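Local structure of carboxyl esterase NP (Bacillus subtilis, 4CCW) at residues P55-L60 against S79-Y84; S67-P72 against V274-Q279. The protein catalyses the hydrolysis of carboxylic esters to an alcohol and a carboxylate, as a carboxylesterase of the alpha/beta hydrolase fold. All blocks are in the same frame, centred on the assembly; numbering follows the deposited sequence.

Contact 1 (P55-L60 against S79-Y84)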
loop_
_atom_site.group_PDB
_atom_site.type_symbol
_atom_site.label_atom_id
_atom_site.label_comp_id
_atom_site.label_asym_id
_atom_site.label_seq_id
_atom_site.Cartn_x
_atom_site.Cartn_y
_atom_site.Cartn_z
ATOM N N PRO A 55 10.426 16.336 7.825
ATOM C CA PRO A 55 9.339 15.581 8.451
ATOM C C PRO A 55 9.182 14.185 7.841
ATOM O O PRO A 55 9.336 14.023 6.631
ATOM C CB PRO A 55 8.090 16.427 8.146
ATOM C CG PRO A 55 8.524 17.468 7.162
ATOM C CD PRO A 55 9.976 17.684 7.430
ATOM N N PRO A 56 8.903 13.178 8.684
ATOM C CA PRO A 56 8.737 11.818 8.196
ATOM C C PRO A 56 7.441 11.598 7.403
ATOM O O PRO A 56 6.392 12.192 7.706
ATOM C CB PRO A 56 8.755 10.957 9.476
ATOM C CG PRO A 56 8.983 11.905 10.622
ATOM C CD PRO A 56 8.682 13.283 10.137
ATOM N N LEU A 57 7.543 10.746 6.388
ATOM C CA LEU A 57 6.392 10.275 5.617
ATOM C C LEU A 57 6.518 8.780 5.391
ATOM O O LEU A 57 7.569 8.298 4.950
ATOM C CB LEU A 57 6.293 11.010 4.270
ATOM C CG LEU A 57 5.373 10.427 3.184
ATOM C CD1 LEU A 57 3.891 10.533 3.563
ATOM C CD2 LEU A 57 5.621 11.122 1.855
ATOM N N VAL A 58 5.453 8.038 5.693
ATOM C CA VAL A 58 5.492 6.589 5.538
ATOM C C VAL A 58 4.555 6.166 4.391
ATOM O O VAL A 58 3.401 6.596 4.326
ATOM C CB VAL A 58 5.142 5.849 6.853
ATOM C CG1 VAL A 58 5.026 4.345 6.619
ATOM C CG2 VAL A 58 6.189 6.113 7.930
ATOM N N LEU A 59 5.081 5.335 3.495
ATOM C CA LEU A 59 4.339 4.810 2.357
ATOM C C LEU A 59 4.087 3.313 2.525
ATOM O O LEU A 59 4.989 2.546 2.879
ATOM C CB LEU A 59 5.106 5.052 1.051
ATOM C CG LEU A 59 5.674 6.453 0.782
ATOM C CD1 LEU A 59 6.479 6.477 -0.506
ATOM C CD2 LEU A 59 4.572 7.497 0.750
ATOM N N LEU A 60 2.851 2.911 2.257
ATOM C CA LEU A 60 2.451 1.521 2.345
ATOM C C LEU A 60 1.777 1.154 1.015
ATOM O O LEU A 60 0.691 1.631 0.701
ATOM C CB LEU A 60 1.519 1.290 3.543
ATOM C CG LEU A 60 2.128 1.394 4.952
ATOM C CD1 LEU A 60 1.019 1.399 5.999
ATOM C CD2 LEU A 60 3.138 0.284 5.232
ATOM N N SER A 79 11.082 15.300 -2.050
ATOM C CA SER A 79 11.674 16.639 -2.014
ATOM C C SER A 79 11.378 17.361 -0.701
ATOM O O SER A 79 12.182 18.172 -0.245
ATOM C CB SER A 79 11.232 17.485 -3.217
ATOM O OG SER A 79 9.857 17.818 -3.153
ATOM N N LYS A 80 10.240 17.050 -0.086
ATOM C CA LYS A 80 9.795 17.763 1.111
ATOM C C LYS A 80 9.813 16.918 2.389
ATOM O O LYS A 80 9.885 17.460 3.493
ATOM C CB LYS A 80 8.394 18.350 0.891
ATOM C CG LYS A 80 8.319 19.402 -0.211
ATOM C CD LYS A 80 6.892 19.897 -0.432
ATOM C CE LYS A 80 6.354 20.627 0.792
ATOM N NZ LYS A 80 4.885 20.422 0.916
ATOM N N TYR A 81 9.774 15.600 2.234
ATOM C CA TYR A 81 9.630 14.697 3.376
ATOM C C TYR A 81 10.723 13.660 3.432
ATOM O O TYR A 81 11.221 13.208 2.397
ATOM C CB TYR A 81 8.265 13.973 3.334
ATOM C CG TYR A 81 7.104 14.924 3.435
ATOM C CD1 TYR A 81 6.639 15.364 4.673
ATOM C CD2 TYR A 81 6.485 15.410 2.285
ATOM C CE1 TYR A 81 5.589 16.261 4.764
ATOM C CE2 TYR A 81 5.433 16.305 2.368
ATOM C CZ TYR A 81 4.994 16.727 3.607
ATOM O OH TYR A 81 3.949 17.621 3.684
ATOM N N ARG A 82 11.081 13.271 4.653
ATOM C CA ARG A 82 11.884 12.090 4.849
ATOM C C ARG A 82 10.947 10.911 4.656
ATOM O O ARG A 82 10.141 10.592 5.534
ATOM C CB ARG A 82 12.501 12.086 6.246
ATOM C CG ARG A 82 13.346 10.858 6.561
ATOM C CD ARG A 82 14.542 10.735 5.627
ATOM N NE ARG A 82 15.467 9.662 6.023
ATOM C CZ ARG A 82 16.495 9.254 5.285
ATOM N NH1 ARG A 82 16.737 9.826 4.111
ATOM N NH2 ARG A 82 17.297 8.278 5.722
ATOM N N THR A 83 11.037 10.279 3.490
ATOM C CA THR A 83 10.019 9.336 3.062
ATOM C C THR A 83 10.494 7.892 3.177
ATOM O O THR A 83 11.513 7.519 2.580
ATOM C CB THR A 83 9.621 9.590 1.599
ATOM O OG1 THR A 83 10.755 9.358 0.758
ATOM C CG2 THR A 83 9.200 11.006 1.417
ATOM N N TYR A 84 9.747 7.098 3.942
ATOM C CA TYR A 84 10.066 5.691 4.161
ATOM C C TYR A 84 9.028 4.820 3.466
ATOM O O TYR A 84 7.855 4.807 3.863
ATOM C CB TYR A 84 10.090 5.347 5.655
ATOM C CG TYR A 84 11.071 6.153 6.478
ATOM C CD1 TYR A 84 12.426 5.832 6.499
ATOM C CD2 TYR A 84 10.636 7.235 7.243
ATOM C CE1 TYR A 84 13.320 6.572 7.263
ATOM C CE2 TYR A 84 11.526 7.991 8.000
ATOM C CZ TYR A 84 12.860 7.649 8.013
ATOM O OH TYR A 84 13.742 8.391 8.771
#

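Contact 2 (S67-P72 against V274-Q279)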
loop_
_atom_site.group_PDB
_atom_site.type_symbol
_atom_site.label_atom_id
_atom_site.label_comp_id
_atom_site.label_asym_id
_atom_site.label_seq_id
_atom_site.Cartn_x
_atom_site.Cartn_y
_atom_site.Cartn_z
ATOM N N SER A 67 7.084 -2.027 -2.277
ATOM C CA SER A 67 7.435 -0.618 -2.169
ATOM C C SER A 67 7.998 -0.015 -3.454
ATOM O O SER A 67 8.043 1.207 -3.601
ATOM C CB SER A 67 8.442 -0.426 -1.043
ATOM O OG SER A 67 7.812 -0.617 0.203
ATOM N N THR A 68 8.431 -0.864 -4.386
ATOM C CA THR A 68 9.006 -0.373 -5.634
ATOM C C THR A 68 7.982 0.374 -6.496
ATOM O O THR A 68 8.383 1.080 -7.429
ATOM C CB THR A 68 9.604 -1.510 -6.487
ATOM O OG1 THR A 68 8.551 -2.409 -6.868
ATOM C CG2 THR A 68 10.690 -2.256 -5.726
ATOM N N MET A 69 6.685 0.222 -6.184
ATOM C CA MET A 69 5.607 0.843 -6.973
ATOM C C MET A 69 5.593 2.366 -6.903
ATOM O O MET A 69 4.951 3.008 -7.725
ATOM C CB MET A 69 4.221 0.315 -6.579
ATOM C CG MET A 69 3.726 0.754 -5.211
ATOM S SD MET A 69 1.952 0.455 -5.023
ATOM C CE MET A 69 1.223 1.887 -5.816
ATOM N N TRP A 70 6.287 2.932 -5.920
ATOM C CA TRP A 70 6.258 4.390 -5.691
ATOM C C TRP A 70 7.158 5.209 -6.593
ATOM O O TRP A 70 7.317 6.425 -6.381
ATOM C CB TRP A 70 6.556 4.700 -4.228
ATOM C CG TRP A 70 5.568 4.103 -3.256
ATOM C CD1 TRP A 70 5.809 3.147 -2.278
ATOM C CD2 TRP A 70 4.137 4.425 -3.134
ATOM N NE1 TRP A 70 4.651 2.840 -1.596
ATOM C CE2 TRP A 70 3.616 3.585 -2.054
ATOM C CE3 TRP A 70 3.268 5.292 -3.798
ATOM C CZ2 TRP A 70 2.277 3.631 -1.662
ATOM C CZ3 TRP A 70 1.923 5.325 -3.397
ATOM C CH2 TRP A 70 1.445 4.508 -2.357
ATOM N N TYR A 71 7.726 4.584 -7.629
ATOM C CA TYR A 71 8.667 5.296 -8.515
ATOM C C TYR A 71 8.123 6.566 -9.204
ATOM O O TYR A 71 8.909 7.484 -9.456
ATOM C CB TYR A 71 9.359 4.351 -9.524
ATOM C CG TYR A 71 8.452 3.758 -10.579
ATOM C CD1 TYR A 71 8.172 4.448 -11.754
ATOM C CD2 TYR A 71 7.874 2.495 -10.402
ATOM C CE1 TYR A 71 7.329 3.913 -12.717
ATOM C CE2 TYR A 71 7.043 1.944 -11.362
ATOM C CZ TYR A 71 6.765 2.654 -12.510
ATOM O OH TYR A 71 5.936 2.118 -13.463
ATOM N N PRO A 72 6.799 6.639 -9.487
ATOM C CA PRO A 72 6.283 7.849 -10.147
ATOM C C PRO A 72 6.012 9.013 -9.198
ATOM O O PRO A 72 5.663 10.109 -9.648
ATOM C CB PRO A 72 4.942 7.391 -10.740
ATOM C CG PRO A 72 4.881 5.911 -10.570
ATOM C CD PRO A 72 5.769 5.590 -9.415
ATOM N N VAL A 274 -5.112 1.852 -9.480
ATOM C CA VAL A 274 -3.707 2.172 -9.235
ATOM C C VAL A 274 -3.462 3.629 -9.630
ATOM O O VAL A 274 -2.623 3.958 -10.491
ATOM C CB VAL A 274 -2.766 1.168 -9.942
ATOM C CG1 VAL A 274 -1.364 1.253 -9.347
ATOM C CG2 VAL A 274 -3.299 -0.255 -9.774
ATOM N N LEU A 275 -4.217 4.514 -8.987
ATOM C CA LEU A 275 -4.293 5.904 -9.409
ATOM C C LEU A 275 -2.981 6.697 -9.267
ATOM O O LEU A 275 -2.734 7.646 -10.013
ATOM C CB LEU A 275 -5.486 6.600 -8.724
ATOM C CG LEU A 275 -5.636 6.611 -7.207
ATOM C CD1 LEU A 275 -4.750 7.688 -6.606
ATOM C CD2 LEU A 275 -7.083 6.898 -6.818
ATOM N N SER A 276 -2.139 6.281 -8.324
ATOM C CA SER A 276 -0.814 6.880 -8.127
ATOM C C SER A 276 0.119 6.680 -9.335
ATOM O O SER A 276 1.036 7.484 -9.567
ATOM C CB SER A 276 -0.171 6.302 -6.856
ATOM O OG SER A 276 -0.035 4.890 -6.947
ATOM N N MET A 277 -0.133 5.621 -10.103
ATOM C CA MET A 277 0.691 5.256 -11.264
ATOM C C MET A 277 0.073 5.762 -12.561
ATOM O O MET A 277 0.794 6.073 -13.522
ATOM C CB MET A 277 0.918 3.726 -11.316
ATOM C CG MET A 277 1.563 3.168 -10.049
ATOM S SD MET A 277 2.060 1.439 -10.021
ATOM C CE MET A 277 3.646 1.554 -10.845
ATOM N N GLU A 278 -1.253 5.889 -12.573
ATOM C CA GLU A 278 -1.966 6.406 -13.748
ATOM C C GLU A 278 -2.000 7.920 -13.814
ATOM O O GLU A 278 -1.918 8.496 -14.896
ATOM C CB GLU A 278 -3.385 5.861 -13.803
ATOM C CG GLU A 278 -3.433 4.347 -13.916
ATOM C CD GLU A 278 -4.756 3.787 -13.448
ATOM O OE1 GLU A 278 -5.350 4.355 -12.511
ATOM O OE2 GLU A 278 -5.201 2.788 -14.033
ATOM N N GLN A 279 -2.136 8.571 -12.666
ATOM C CA GLN A 279 -2.193 10.020 -12.672
ATOM C C GLN A 279 -1.194 10.619 -11.676
ATOM O O GLN A 279 -1.590 11.329 -10.756
ATOM C CB GLN A 279 -3.642 10.515 -12.461
ATOM C CG GLN A 279 -4.606 10.193 -13.622
ATOM C CD GLN A 279 -4.342 10.994 -14.898
ATOM O OE1 GLN A 279 -3.793 12.083 -14.850
ATOM N NE2 GLN A 279 -4.751 10.452 -16.048
HETATM O O HOH W 1 2.613 4.661 -7.484
#

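Contact 1 (P55-L60 against S79-Y84)
Leu57 and Thr83 are paired on neighbouring parallel strands, their side chains side by side and pointing the same way. Leu57 CG stands anti to the backbone N (chi1 165°), which carries Leu57 CD2 to Thr83 CG2, 3.6 Å away. Leu57 CB lies 3.7 Å from Tyr81 CB. The Tyr81 ring crosses Pro55 at about a right angle, with Pro55 CG 3.8 Å from Tyr81 CD1. Pro55 O lies in the plane of that ring, at its edge. Pro55 O also accepts a hydrogen bond from Arg82 N at 2.7 Å. Three more backbone bonds follow: Leu57 N to Arg82 O, Tyr84 N to Leu57 O and Leu59 N to Tyr84 O. On the other face, Pro56 CB meets the edge of the Tyr84 ring at CE2, 4.3 Å away. A bend at chi2 (62°) brings Arg82 NE to Tyr84 OH in a weak, long hydrogen bond, while NH1 bonds Gly50 O. The strands 56-60 and 82-86 belong to a parallel beta-alpha-beta unit. Its helix 74-80 covers the face of Leu57 and Thr83 through Trp77 and Ile74. Helix 280-291 reaches Leu57 and Tyr81, and strand 123-128 pairs with the far edge of strand 56-60.

Contact 2 (S67-P72 against V274-Q279)
Met277 reaches across to Tyr71 with its terminal methyl. The two side chains cross at about a right angle. Met277 CE lies 3.5 Å from Tyr71 CE2 and equally close to Tyr71 OH, oblique to the ring. A bend at the last torsion of Met277 (chi3 82°) turns the methyl toward the ring. Tyr71 OH is held by His193 N, which anchors the phenol end. Nearer the backbone, Met277 SD passes 4.2 Å from Met69 CB, and Pro72 CG comes to 4.3 Å from Met277 CG. The 67-72 segment is a short 3-10 turn and loop between a strand and a helix of the alpha/beta hydrolase fold. Its partner is the short helix 275-278, with Val274 at its N-cap position, just after His273, the likely proton acceptor of the active site. Met69 points its methyl the other way from Met277, to Ser276. Met69 CE is 3.4 Å from Ser276 OG. Ser276 OG donates to a water at 2.7 Å, and this water donates to Met69 O at 2.9 Å. The water thus bridges the two segments, which share no direct hydrogen bond. The Trp70 ring comes obliquely to the same hydroxyl, beside the Met69 methyl, with Trp70 CZ3 4.1 Å from Ser276 OG. Leu128 of strand 123-128 touches Met69, Trp70 and Ser276, while Phe196 of helix 194-205 packs on Met69, Tyr71 and Met277.

Overall arrangement
The centres of contact 1 and contact 2 lie about 15 Å apart. Trp70 joins them directly. Trp70 CZ2 is 3.5 Å from Leu60 O, and Trp70 NE1 is 3.5 Å from Leu59 CB. The chain runs from strand 56-60 into the 67-72 loop, then through helix 74-80 to strand 82-86. Contact 2 brings the distant segment 274-279 onto that loop. It is also the contact closer to the active site. The Val274 side chain is about 4 Å from that of His273, the likely proton acceptor, and about 6 Å from the bound (2-hydroxyethoxy)acetic acid. Contact 1 lies away from the active site and the ligand pocket.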